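Local structure of cellulose biosynthesis protein BcsG (Salmonella typhimurium LT2, 5OLT) at residues D60-N65 with A193-W198; A247-L252 with V259-V264; T351-E356 with V362-G367. The protein is required for cellulose biosynthesis; the part described here is its extramembrane domain, a zinc-binding member of the alkaline phosphatase family. All blocks are in the same frame, centred on the assembly; numbering follows the deposited sequence. Where two conformers were deposited one is given.

Contact 1: D60-N65 with A193-W198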
ATOM      1  N   ASP A  60      -3.415   4.956  17.193  1.00 12.59           N
ATOM      2  CA  ASP A  60      -3.006   3.697  16.569  1.00 11.54           C
ATOM      3  C   ASP A  60      -3.022   3.798  15.051  1.00 11.59           C
ATOM      4  O   ASP A  60      -3.967   4.360  14.472  1.00 13.29           O
ATOM      5  CB  ASP A  60      -3.937   2.555  16.984  1.00 13.20           C
ATOM      6  CG  ASP A  60      -3.950   2.307  18.457  1.00 16.53           C
ATOM      7  OD1 ASP A  60      -2.868   2.373  19.069  1.00 19.95           O
ATOM      8  OD2 ASP A  60      -5.056   2.003  19.009  1.00 22.22           O
ATOM      9  N   LEU A  61      -1.956   3.310  14.415  1.00 10.68           N
ATOM     10  CA  LEU A  61      -1.890   3.141  12.950  1.00  9.69           C
ATOM     11  C   LEU A  61      -2.189   1.687  12.615  1.00  9.66           C
ATOM     12  O   LEU A  61      -1.599   0.775  13.211  1.00 10.36           O
ATOM     13  CB  LEU A  61      -0.490   3.527  12.412  1.00 10.72           C
ATOM     14  CG  LEU A  61      -0.263   3.176  10.934  1.00 10.12           C
ATOM     15  CD1 LEU A  61      -1.112   4.053  10.032  1.00 11.80           C
ATOM     16  CD2 LEU A  61       1.194   3.354  10.522  1.00 12.37           C
ATOM     17  N   LEU A  62      -3.112   1.467  11.683  1.00  9.48           N
ATOM     18  CA  LEU A  62      -3.414   0.073  11.256  1.00  8.90           C
ATOM     19  C   LEU A  62      -3.281   0.044   9.740  1.00  8.65           C
ATOM     20  O   LEU A  62      -4.010   0.759   9.046  1.00  9.29           O
ATOM     21  CB  LEU A  62      -4.840  -0.287  11.687  1.00 10.43           C
ATOM     22  CG  LEU A  62      -5.390  -1.597  11.159  1.00 10.57           C
ATOM     23  CD1 LEU A  62      -4.545  -2.789  11.567  1.00 12.08           C
ATOM     24  CD2 LEU A  62      -6.833  -1.764  11.625  1.00 12.27           C
ATOM     25  N   VAL A  63      -2.314  -0.728   9.237  1.00  9.33           N
ATOM     26  CA  VAL A  63      -2.100  -0.851   7.790  1.00  9.10           C
ATOM     27  C   VAL A  63      -2.675  -2.191   7.350  1.00  9.30           C
ATOM     28  O   VAL A  63      -2.269  -3.255   7.855  1.00 11.09           O
ATOM     29  CB  VAL A  63      -0.594  -0.761   7.448  1.00  9.72           C
ATOM     30  CG1 VAL A  63      -0.350  -0.988   5.959  1.00 12.75           C
ATOM     31  CG2 VAL A  63      -0.033   0.570   7.874  1.00 12.01           C
ATOM     32  N   ILE A  64      -3.643  -2.138   6.431  1.00  9.67           N
ATOM     33  CA  ILE A  64      -4.384  -3.312   5.984  1.00  8.88           C
ATOM     34  C   ILE A  64      -3.899  -3.606   4.556  1.00  9.14           C
ATOM     35  O   ILE A  64      -4.235  -2.872   3.609  1.00  9.96           O
ATOM     36  CB  ILE A  64      -5.915  -3.015   6.024  1.00  9.46           C
ATOM     37  CG1 ILE A  64      -6.349  -2.742   7.477  1.00 10.57           C
ATOM     38  CG2 ILE A  64      -6.705  -4.162   5.398  1.00 11.11           C
ATOM     39  CD1 ILE A  64      -7.811  -2.393   7.618  1.00 10.89           C
ATOM     40  N   ASN A  65      -3.066  -4.651   4.399  1.00  9.24           N
ATOM     41  CA  ASN A  65      -2.375  -4.941   3.156  1.00  9.02           C
ATOM     42  C   ASN A  65      -3.032  -6.169   2.530  1.00  8.48           C
ATOM     43  O   ASN A  65      -2.987  -7.261   3.089  1.00  9.34           O
ATOM     44  CB  ASN A  65      -0.888  -5.164   3.510  1.00 10.19           C
ATOM     45  CG  ASN A  65      -0.015  -5.408   2.314  1.00 10.37           C
ATOM     46  OD1 ASN A  65      -0.088  -4.695   1.282  1.00 13.18           O
ATOM     47  ND2 ASN A  65       0.854  -6.392   2.440  1.00  8.19           N
ATOM     48  N   ALA A 193     -13.166 -11.146  12.538  1.00 11.70           N
ATOM     49  CA  ALA A 193     -12.705 -11.731  13.817  1.00 12.61           C
ATOM     50  C   ALA A 193     -11.274 -11.311  14.156  1.00 11.74           C
ATOM     51  O   ALA A 193     -10.980 -10.972  15.304  1.00 13.98           O
ATOM     52  CB  ALA A 193     -12.817 -13.238  13.788  1.00 13.16           C
ATOM     53  N   VAL A 194     -10.387 -11.300  13.150  1.00 11.67           N
ATOM     54  CA  VAL A 194      -9.016 -10.845  13.363  1.00 11.12           C
ATOM     55  C   VAL A 194      -9.016  -9.372  13.818  1.00 11.61           C
ATOM     56  O   VAL A 194      -8.299  -9.003  14.754  1.00 12.32           O
ATOM     57  CB  VAL A 194      -8.180 -10.986  12.065  1.00 11.46           C
ATOM     58  CG1 VAL A 194      -6.807 -10.360  12.236  1.00 13.57           C
ATOM     59  CG2 VAL A 194      -8.004 -12.455  11.682  1.00 13.09           C
ATOM     60  N   LEU A 195      -9.823  -8.531  13.168  1.00 11.29           N
ATOM     61  CA  LEU A 195      -9.833  -7.093  13.459  1.00 11.00           C
ATOM     62  C   LEU A 195     -10.452  -6.849  14.837  1.00 12.50           C
ATOM     63  O   LEU A 195      -9.985  -5.976  15.553  1.00 12.43           O
ATOM     64  CB  LEU A 195     -10.597  -6.320  12.374  1.00 11.17           C
ATOM     65  CG  LEU A 195      -9.799  -6.205  11.078  1.00  9.44           C
ATOM     66  CD1 LEU A 195     -10.762  -5.884   9.921  1.00 12.04           C
ATOM     67  CD2 LEU A 195      -8.717  -5.117  11.210  1.00 11.11           C
ATOM     68  N   ASN A 196     -11.500  -7.586  15.183  1.00 12.92           N
ATOM     69  CA  ASN A 196     -12.111  -7.407  16.509  1.00 13.58           C
ATOM     70  C   ASN A 196     -11.165  -7.826  17.637  1.00 14.05           C
ATOM     71  O   ASN A 196     -11.146  -7.186  18.706  1.00 15.62           O
ATOM     72  CB  ASN A 196     -13.428  -8.139  16.592  1.00 14.42           C
ATOM     73  CG  ASN A 196     -14.564  -7.324  16.002  1.00 16.61           C
ATOM     74  OD1 ASN A 196     -14.541  -6.086  16.005  1.00 23.33           O
ATOM     75  ND2 ASN A 196     -15.579  -8.013  15.510  1.00 19.61           N
ATOM     76  N   ARG A 197     -10.377  -8.864  17.398  1.00 13.70           N
ATOM     77  CA  ARG A 197      -9.358  -9.290  18.364  1.00 14.11           C
ATOM     78  C   ARG A 197      -8.311  -8.190  18.529  1.00 14.40           C
ATOM     79  O   ARG A 197      -7.892  -7.848  19.630  1.00 15.44           O
ATOM     80  CB  ARG A 197      -8.732 -10.624  17.932  1.00 14.89           C
ATOM     81  CG  ARG A 197      -7.546 -11.016  18.820  1.00 16.30           C
ATOM     82  CD  ARG A 197      -7.079 -12.428  18.539  1.00 16.32           C
ATOM     83  NE  ARG A 197      -8.090 -13.419  18.947  1.00 18.90           N
ATOM     84  CZ  ARG A 197      -7.926 -14.738  18.897  1.00 18.43           C
ATOM     85  NH1 ARG A 197      -6.783 -15.268  18.474  1.00 17.84           N
ATOM     86  NH2 ARG A 197      -8.919 -15.534  19.310  1.00 20.10           N
ATOM     87  N   TRP A 198      -7.888  -7.583  17.414  1.00 14.01           N
ATOM     88  CA  TRP A 198      -6.967  -6.465  17.466  1.00 13.36           C
ATOM     89  C   TRP A 198      -7.552  -5.297  18.285  1.00 13.81           C
ATOM     90  O   TRP A 198      -6.866  -4.711  19.138  1.00 15.52           O
ATOM     91  CB  TRP A 198      -6.661  -6.019  16.022  1.00 14.34           C
ATOM     92  CG  TRP A 198      -5.844  -4.782  15.919  1.00 12.72           C
ATOM     93  CD1 TRP A 198      -4.486  -4.703  15.971  1.00 13.80           C
ATOM     94  CD2 TRP A 198      -6.319  -3.444  15.789  1.00 12.92           C
ATOM     95  NE1 TRP A 198      -4.079  -3.406  15.882  1.00 13.70           N
ATOM     96  CE2 TRP A 198      -5.180  -2.596  15.770  1.00 12.31           C
ATOM     97  CE3 TRP A 198      -7.594  -2.871  15.673  1.00 14.51           C
ATOM     98  CZ2 TRP A 198      -5.279  -1.212  15.631  1.00 14.79           C
ATOM     99  CZ3 TRP A 198      -7.691  -1.493  15.560  1.00 16.22           C
ATOM    100  CH2 TRP A 198      -6.538  -0.679  15.550  1.00 15.59           C
TER
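The carboxylate of Asp-60 is held at both oxygens, by a hydrogen bond with Ser-210 OG at OD1 and a salt bridge with Arg-257 NH2 at OD2, while the CB of the same residue rests 4.2 Å from CZ2 of Trp-198. Burial next to an indole would normally be costly for such a group; the arginine and the hydroxyl probably keep it ionised. CB approaches the ring obliquely. The closer approach over the ring comes two residues further on, where Leu-62 puts its CD2 methyl over one face of the tryptophan, 4.1 Å from the centroid of the six-membered ring and only 12° off its normal, a CH-pi contact. The two side chains run at each other from opposite directions, the strand supplying the methyl and the helix the ring. Trp-198 has CG anti to its backbone N (chi1 174°), which sends the indole out from the helix toward Asp-60 and Leu-62. On the five-membered ring, NE1 hydrogen-bonds Thr-212 OG1 of strand 210-216, which satisfies the buried N-H and probably helps to hold the ring's rotation. This is the layering of an alpha/beta fold, as in the alkaline phosphatase family: helix 191-203 lies on one face of the large mixed sheet, and its segment 193-198 runs antiparallel to strand segment 60-65, the axes 12.3 Å apart at an angle of 166°. Alternate strand residues, Asp-60 and Leu-62, look toward the helix, while Leu-61 points away from it. About one turn before the tryptophan, Leu-195 brings its CD2 obliquely against the same Leu-62 methyl, 3.9 Å from CD2 to CD2.

Contact 2: A247-L252 with V259-V264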
ATOM      1  N   ALA A 247     -18.003  -3.085   8.291  1.00 11.76           N
ATOM      2  CA  ALA A 247     -18.529  -3.397   9.613  1.00 12.38           C
ATOM      3  C   ALA A 247     -17.484  -3.020  10.661  1.00 13.42           C
ATOM      4  O   ALA A 247     -17.826  -2.411  11.679  1.00 15.03           O
ATOM      5  CB  ALA A 247     -18.913  -4.853   9.714  1.00 13.02           C
ATOM      6  N   PHE A 248     -16.215  -3.336  10.402  1.00 11.67           N
ATOM      7  CA  PHE A 248     -15.190  -2.953  11.322  1.00 12.59           C
ATOM      8  C   PHE A 248     -15.008  -1.446  11.434  1.00 12.04           C
ATOM      9  O   PHE A 248     -14.803  -0.938  12.543  1.00 13.06           O
ATOM     10  CB  PHE A 248     -13.857  -3.629  10.980  1.00 12.60           C
ATOM     11  CG  PHE A 248     -12.851  -3.397  12.042  1.00 13.41           C
ATOM     12  CD1 PHE A 248     -13.098  -3.933  13.331  1.00 15.72           C
ATOM     13  CD2 PHE A 248     -11.729  -2.633  11.814  1.00 14.77           C
ATOM     14  CE1 PHE A 248     -12.219  -3.745  14.361  1.00 15.27           C
ATOM     15  CE2 PHE A 248     -10.812  -2.417  12.893  1.00 14.74           C
ATOM     16  CZ  PHE A 248     -11.092  -2.961  14.156  1.00 15.82           C
ATOM     17  N   PHE A 249     -15.106  -0.723  10.322  1.00 11.17           N
ATOM     18  CA  PHE A 249     -15.023   0.733  10.387  1.00 13.59           C
ATOM     19  C   PHE A 249     -16.116   1.244  11.326  1.00 15.49           C
ATOM     20  O   PHE A 249     -15.875   2.156  12.127  1.00 15.58           O
ATOM     21  CB  PHE A 249     -15.161   1.344   9.000  1.00 14.48           C
ATOM     22  CG  PHE A 249     -13.939   1.205   8.126  1.00 14.93           C
ATOM     23  CD1 PHE A 249     -12.809   0.450   8.515  1.00 15.31           C
ATOM     24  CD2 PHE A 249     -13.905   1.865   6.898  1.00 19.56           C
ATOM     25  CE1 PHE A 249     -11.682   0.349   7.667  1.00 17.62           C
ATOM     26  CE2 PHE A 249     -12.793   1.778   6.070  1.00 21.11           C
ATOM     27  CZ  PHE A 249     -11.695   1.012   6.444  1.00 19.77           C
ATOM     28  N   THR A 250     -17.315   0.675  11.226  1.00 14.79           N
ATOM     29  CA  THR A 250     -18.421   1.061  12.156  1.00 16.84           C
ATOM     30  C   THR A 250     -18.076   0.785  13.629  1.00 16.24           C
ATOM     31  O   THR A 250     -18.323   1.647  14.514  1.00 18.75           O
ATOM     32  CB  THR A 250     -19.742   0.401  11.726  1.00 18.56           C
ATOM     33  OG1 THR A 250     -20.027   0.835  10.388  1.00 22.51           O
ATOM     34  CG2 THR A 250     -20.876   0.808  12.620  1.00 20.68           C
ATOM     35  N   GLU A 251     -17.503  -0.383  13.901  1.00 16.70           N
ATOM     36  CA  GLU A 251     -17.010  -0.718  15.242  1.00 18.68           C
ATOM     37  C   GLU A 251     -15.962   0.276  15.712  1.00 16.53           C
ATOM     38  O   GLU A 251     -15.977   0.697  16.891  1.00 18.17           O
ATOM     39  CB  GLU A 251     -16.448  -2.148  15.337  1.00 22.69           C
ATOM     40  CG  GLU A 251     -17.488  -3.246  15.277  1.00 28.22           C
ATOM     41  CD  GLU A 251     -18.615  -3.003  16.272  1.00 37.51           C
ATOM     42  OE1 GLU A 251     -18.347  -3.066  17.501  1.00 44.59           O
ATOM     43  OE2 GLU A 251     -19.764  -2.726  15.827  1.00 43.51           O
ATOM     44  N   LEU A 252     -15.083   0.690  14.797  1.00 16.14           N
ATOM     45  CA  LEU A 252     -14.022   1.634  15.164  1.00 15.60           C
ATOM     46  C   LEU A 252     -14.601   2.977  15.508  1.00 16.02           C
ATOM     47  O   LEU A 252     -14.170   3.599  16.503  1.00 17.12           O
ATOM     48  CB  LEU A 252     -12.990   1.829  14.051  1.00 18.03           C
ATOM     49  CG  LEU A 252     -11.821   0.877  13.973  1.00 20.62           C
ATOM     50  CD1 LEU A 252     -10.902   1.468  12.927  1.00 19.38           C
ATOM     51  CD2 LEU A 252     -11.083   0.709  15.281  1.00 21.36           C
ATOM     52  N   VAL A 259      -7.592   6.430  15.529  1.00 11.19           N
ATOM     53  CA  VAL A 259      -6.986   5.424  14.666  1.00 10.44           C
ATOM     54  C   VAL A 259      -6.805   5.992  13.279  1.00 10.57           C
ATOM     55  O   VAL A 259      -7.697   6.623  12.731  1.00 11.83           O
ATOM     56  CB  VAL A 259      -7.808   4.118  14.596  1.00 11.82           C
ATOM     57  CG1 VAL A 259      -7.047   3.035  13.788  1.00 12.77           C
ATOM     58  CG2 VAL A 259      -8.123   3.546  15.976  1.00 13.00           C
ATOM     59  N   MET A 260      -5.634   5.724  12.705  1.00 10.73           N
ATOM     60  CA  MET A 260      -5.382   5.988  11.297  1.00  9.33           C
ATOM     61  C   MET A 260      -5.356   4.649  10.597  1.00  9.46           C
ATOM     62  O   MET A 260      -4.499   3.834  10.905  1.00  9.86           O
ATOM     63  CB  MET A 260      -4.049   6.717  11.120  1.00 10.04           C
ATOM     64  CG  MET A 260      -3.697   7.003   9.662  1.00 10.16           C
ATOM     65  SD  MET A 260      -2.130   7.869   9.582  1.00 11.98           S
ATOM     66  CE  MET A 260      -1.947   8.118   7.827  1.00 13.26           C
ATOM     67  N   VAL A 261      -6.290   4.425   9.681  1.00  8.83           N
ATOM     68  CA  VAL A 261      -6.373   3.156   8.921  1.00  8.60           C
ATOM     69  C   VAL A 261      -5.919   3.419   7.499  1.00  8.70           C
ATOM     70  O   VAL A 261      -6.380   4.352   6.851  1.00  9.84           O
ATOM     71  CB  VAL A 261      -7.793   2.568   8.924  1.00  9.09           C
ATOM     72  CG1 VAL A 261      -7.826   1.308   8.056  1.00 11.06           C
ATOM     73  CG2 VAL A 261      -8.202   2.244  10.363  1.00 10.32           C
ATOM     74  N   VAL A 262      -4.937   2.641   7.039  1.00  8.86           N
ATOM     75  CA  VAL A 262      -4.447   2.713   5.664  1.00  9.42           C
ATOM     76  C   VAL A 262      -4.750   1.378   5.010  1.00 10.25           C
ATOM     77  O   VAL A 262      -4.315   0.341   5.526  1.00 11.87           O
ATOM     78  CB  VAL A 262      -2.934   2.969   5.603  1.00 10.84           C
ATOM     79  CG1 VAL A 262      -2.481   2.996   4.135  1.00 14.63           C
ATOM     80  CG2 VAL A 262      -2.612   4.270   6.326  1.00 11.93           C
ATOM     81  N   VAL A 263      -5.504   1.396   3.914  1.00  8.93           N
ATOM     82  CA  VAL A 263      -5.764   0.188   3.155  1.00  9.53           C
ATOM     83  C   VAL A 263      -4.888   0.275   1.915  1.00 10.72           C
ATOM     84  O   VAL A 263      -5.013   1.244   1.149  1.00 11.70           O
ATOM     85  CB  VAL A 263      -7.248   0.105   2.747  1.00 10.29           C
ATOM     86  CG1 VAL A 263      -7.461  -1.057   1.758  1.00 13.42           C
ATOM     87  CG2 VAL A 263      -8.075  -0.078   3.994  1.00 12.58           C
ATOM     88  N   VAL A 264      -4.019  -0.712   1.679  0.70 10.31           N
ATOM     89  CA  VAL A 264      -3.131  -0.660   0.502  0.70 10.98           C
ATOM     90  C   VAL A 264      -2.916  -2.076   0.001  0.70 10.27           C
ATOM     91  O   VAL A 264      -2.291  -2.919   0.677  0.70 10.77           O
ATOM     92  CB  VAL A 264      -1.806   0.054   0.827  0.70 12.21           C
ATOM     93  CG1 VAL A 264      -1.215  -0.475   2.125  0.70 14.02           C
ATOM     94  CG2 VAL A 264      -0.799   0.046  -0.333  0.70 13.46           C
TER
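Val-261 faces two helix side chains and offers one methyl to each. With CG1 anti to the backbone N (chi1 177°), its two branches diverge toward Phe-249 and Leu-252, which sit about one turn apart on the helix. CG1 approaches the Phe-249 ring obliquely, and the nearest ring atom is CE1 at 4.0 Å. The phenylalanine's first bond points past the strand rather than at it, but with CG anti to the carbonyl carbon the ring reaches back to it. A chi2 of 6° turns the ring so that CA lies nearly in its plane, with CD1 and CE1 on the CA side, which is how CE1 comes to be the atom at Val-261. The ring also meets Phe-299 of the neighbouring strand 291-299 edge-to-face, so it spans two strands of the sheet.

Leu-252 points more directly at the strand and forks over it. Its CD1 comes within 3.8 Å of Val-261 CG2, the two side chains slanting across each other. The other branch, CD2, lies 4.2 Å from Val-259 CG2, and here the side chains are crossed at about a right angle. The leucine thus reaches two successive inward-facing valines, while Met-260 between them turns to the other face of the sheet. Every touching group is apolar and buried, and the strand's backbone bonds to both neighbouring strands, Met-260 to Asp-60 and Leu-62 on one side and Val-261 to Lys-297 on the other. The segment axes pass 11.4 Å apart, at 166° between their directions, so the chain comes off helix 234-255, turns tightly and runs back beneath it. Helix and strand form the second half of a beta-alpha-beta crossover from strand 210-216 past strand 60-66 to parallel strand 259-265, the common building unit of alpha/beta folds.

Contact 3: T351-E356 with V362-G367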
ATOM      1  N   THR A 351       5.016   9.570  -7.701  1.00 10.32           N
ATOM      2  CA  THR A 351       5.984   8.542  -8.087  1.00 10.26           C
ATOM      3  C   THR A 351       5.529   7.998  -9.420  1.00 10.56           C
ATOM      4  O   THR A 351       4.338   7.666  -9.604  1.00 10.95           O
ATOM      5  CB  THR A 351       6.014   7.398  -7.043  1.00 11.41           C
ATOM      6  OG1 THR A 351       6.302   7.950  -5.743  1.00 13.19           O
ATOM      7  CG2 THR A 351       7.094   6.365  -7.405  1.00 12.80           C
ATOM      8  N   ALA A 352       6.449   7.917 -10.374  1.00 10.25           N
ATOM      9  CA  ALA A 352       6.110   7.336 -11.677  1.00  9.71           C
ATOM     10  C   ALA A 352       5.712   5.864 -11.485  1.00  9.59           C
ATOM     11  O   ALA A 352       6.243   5.185 -10.569  1.00 10.78           O
ATOM     12  CB  ALA A 352       7.289   7.468 -12.656  1.00 12.54           C
ATOM     13  N   PRO A 353       4.784   5.372 -12.335  1.00 10.11           N
ATOM     14  CA  PRO A 353       4.323   3.968 -12.214  1.00 10.37           C
ATOM     15  C   PRO A 353       5.294   2.991 -12.854  1.00 10.70           C
ATOM     16  O   PRO A 353       5.173   2.625 -13.999  1.00 15.26           O
ATOM     17  CB  PRO A 353       2.972   3.982 -12.932  1.00 12.00           C
ATOM     18  CG  PRO A 353       3.160   5.032 -13.965  1.00 10.75           C
ATOM     19  CD  PRO A 353       3.933   6.135 -13.269  1.00 11.23           C
ATOM     20  N   VAL A 354       6.285   2.639 -12.091  1.00  9.76           N
ATOM     21  CA  VAL A 354       7.287   1.654 -12.486  1.00  8.96           C
ATOM     22  C   VAL A 354       7.035   0.423 -11.635  1.00  8.89           C
ATOM     23  O   VAL A 354       6.865   0.532 -10.417  1.00  9.26           O
ATOM     24  CB  VAL A 354       8.700   2.195 -12.199  1.00  9.35           C
ATOM     25  CG1 VAL A 354       9.757   1.110 -12.434  1.00 10.61           C
ATOM     26  CG2 VAL A 354       8.951   3.458 -13.042  1.00 11.32           C
ATOM     27  N   SER A 355       7.004  -0.750 -12.263  1.00  8.80           N
ATOM     28  CA  SER A 355       6.751  -1.979 -11.514  1.00  9.15           C
ATOM     29  C   SER A 355       7.740  -3.048 -11.928  1.00  9.36           C
ATOM     30  O   SER A 355       8.153  -3.099 -13.107  1.00 10.16           O
ATOM     31  CB  SER A 355       5.329  -2.492 -11.778  1.00 10.31           C
ATOM     32  OG  SER A 355       4.390  -1.501 -11.408  1.00 10.91           O
ATOM     33  N   GLU A 356       8.117  -3.883 -10.974  1.00  9.10           N
ATOM     34  CA  GLU A 356       9.108  -4.912 -11.252  1.00  9.98           C
ATOM     35  C   GLU A 356       8.869  -6.153 -10.512  1.00 10.07           C
ATOM     36  O   GLU A 356       8.367  -6.142  -9.385  1.00 10.99           O
ATOM     37  CB  GLU A 356      10.518  -4.475 -10.772  1.00 13.71           C
ATOM     38  CG  GLU A 356      10.944  -3.131 -11.192  1.00 15.45           C
ATOM     39  CD  GLU A 356      12.400  -2.862 -10.913  1.00 14.04           C
ATOM     40  OE1 GLU A 356      13.264  -3.800 -10.762  1.00 13.33           O
ATOM     41  OE2 GLU A 356      12.646  -1.660 -10.892  1.00 15.41           O
ATOM     42  N   VAL A 362       8.127  -2.968 -15.892  1.00  9.68           N
ATOM     43  CA  VAL A 362       7.083  -2.350 -16.692  1.00  9.60           C
ATOM     44  C   VAL A 362       7.102  -0.865 -16.339  1.00  9.45           C
ATOM     45  O   VAL A 362       7.121  -0.489 -15.158  1.00  9.66           O
ATOM     46  CB  VAL A 362       5.696  -2.948 -16.392  1.00  9.57           C
ATOM     47  CG1 VAL A 362       4.603  -2.166 -17.095  1.00 11.66           C
ATOM     48  CG2 VAL A 362       5.668  -4.396 -16.850  1.00 10.73           C
ATOM     49  N   ILE A 363       7.048  -0.030 -17.373  1.00  9.26           N
ATOM     50  CA  ILE A 363       6.946   1.437 -17.202  1.00  9.86           C
ATOM     51  C   ILE A 363       5.887   1.999 -18.125  1.00 10.12           C
ATOM     52  O   ILE A 363       5.456   1.332 -19.077  1.00 11.54           O
ATOM     53  CB  ILE A 363       8.298   2.174 -17.467  1.00 10.47           C
ATOM     54  CG1 ILE A 363       8.676   2.129 -18.960  1.00 11.62           C
ATOM     55  CG2 ILE A 363       9.388   1.549 -16.570  1.00 11.35           C
ATOM     56  CD1 ILE A 363       9.967   2.886 -19.312  1.00 13.67           C
ATOM     57  N   GLN A 364       5.460   3.223 -17.818  1.00 10.65           N
ATOM     58  CA  GLN A 364       4.668   4.038 -18.738  1.00 11.63           C
ATOM     59  C   GLN A 364       5.600   5.089 -19.306  1.00 12.36           C
ATOM     60  O   GLN A 364       6.267   5.781 -18.554  1.00 14.54           O
ATOM     61  CB  GLN A 364       3.499   4.704 -18.023  1.00 14.91           C
ATOM     62  CG  GLN A 364       2.460   3.740 -17.496  1.00 17.81           C
ATOM     63  CD  GLN A 364       1.463   3.297 -18.548  1.00 20.31           C
ATOM     64  OE1 GLN A 364       1.434   3.813 -19.657  1.00 23.91           O
ATOM     65  NE2 GLN A 364       0.627   2.364 -18.183  1.00 22.54           N
ATOM     66  N   TYR A 365       5.655   5.207 -20.616  1.00 12.53           N
ATOM     67  CA  TYR A 365       6.566   6.194 -21.233  1.00 13.51           C
ATOM     68  C   TYR A 365       5.762   6.900 -22.300  1.00 14.71           C
ATOM     69  O   TYR A 365       5.241   6.241 -23.213  1.00 14.17           O
ATOM     70  CB  TYR A 365       7.808   5.506 -21.845  1.00 14.36           C
ATOM     71  CG  TYR A 365       8.880   6.506 -22.215  1.00 13.50           C
ATOM     72  CD1 TYR A 365       8.830   7.166 -23.449  1.00 14.88           C
ATOM     73  CD2 TYR A 365       9.930   6.811 -21.324  1.00 15.10           C
ATOM     74  CE1 TYR A 365       9.790   8.123 -23.788  1.00 14.91           C
ATOM     75  CE2 TYR A 365      10.876   7.780 -21.637  1.00 15.89           C
ATOM     76  CZ  TYR A 365      10.809   8.418 -22.885  1.00 15.20           C
ATOM     77  OH  TYR A 365      11.758   9.369 -23.210  1.00 18.97           O
ATOM     78  N   GLN A 366       5.647   8.228 -22.158  1.00 15.91           N
ATOM     79  CA  GLN A 366       4.776   9.051 -22.991  1.00 17.54           C
ATOM     80  C   GLN A 366       3.380   8.439 -23.095  1.00 17.65           C
ATOM     81  O   GLN A 366       2.782   8.355 -24.177  1.00 21.74           O
ATOM     82  CB  GLN A 366       5.408   9.304 -24.363  1.00 16.99           C
ATOM     83  CG  GLN A 366       6.664  10.150 -24.252  1.00 19.53           C
ATOM     84  CD  GLN A 366       7.366  10.363 -25.573  1.00 22.73           C
ATOM     85  OE1 GLN A 366       6.903   9.913 -26.612  1.00 28.37           O
ATOM     86  NE2 GLN A 366       8.492  11.042 -25.534  1.00 23.17           N
ATOM     87  N   GLY A 367       2.906   7.955 -21.942  1.00 17.55           N
ATOM     88  CA  GLY A 367       1.530   7.481 -21.793  1.00 19.34           C
ATOM     89  C   GLY A 367       1.259   6.080 -22.309  1.00 19.20           C
ATOM     90  O   GLY A 367       0.099   5.674 -22.344  1.00 23.63           O
TER
HETATM   91  O   HOH W   1       6.590   4.610 -15.559  1.00 17.34           O
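Ser-355 and Val-362 face each other as an antiparallel hydrogen-bonded pair, with Ser-355 N to Val-362 O at 2.9 Å and Val-362 N to Ser-355 O at 2.8 Å, both bonds nearly straight (165° and 168° at the hydrogen) and lying in the carbonyl planes. Val-362 O also takes a CA-H...O contact from Val-354, 3.4 Å from its CA. Further along, the two chains part and a water bridges them: it accepts from Gln-364 N at 2.9 Å and gives a weak bond to Pro-353 O. The parting coincides with an inverse gamma turn centred on Pro-353.

Val-354 and Ile-363 lie side by side and point the same way, CG2 to CG2 at 4.0 Å. Ile-363 holds CG1 between its backbone N and carbonyl carbon (chi1 70°), so the longer branch leads off and the CG2 methyl is left for the valine. Val-354 also packs on Trp-33 and Phe-37 of helix 27-42. At the partly exposed end, CG of Pro-353 touches CG of Gln-364 at 3.8 Å, the proline ring crossing the glutamine stem at about a right angle. The Ser-355 hydroxyl bonds Asn-96 ND2. Strands 355-357 and 360-365 make a beta hairpin, the first two strands of a four-stranded antiparallel meander near the C-terminus.

In the fold
Contacts 1 and 2 are neighbours, their centres 8 Å apart, and share the large mixed sheet. Their strands lie side by side and parallel, joined by probable hydrogen bonds such as Ile-64 N to Val-262 O at 2.7 Å. Their helices cover the same face and meet where Phe-248 packs on Leu-195 and Trp-198. Both strands run toward the zinc site: Cys-67 follows strand 60-66, and Glu-266 and His-267 follow strand 259-265; Ser-102 is the fourth ligand. Contact 3 belongs to a separate small sheet across the chain's centre, about 32 Å from contact 1 and 30 Å from contact 2 between centres, with the Ser-355 side chain about 14 Å from the zinc.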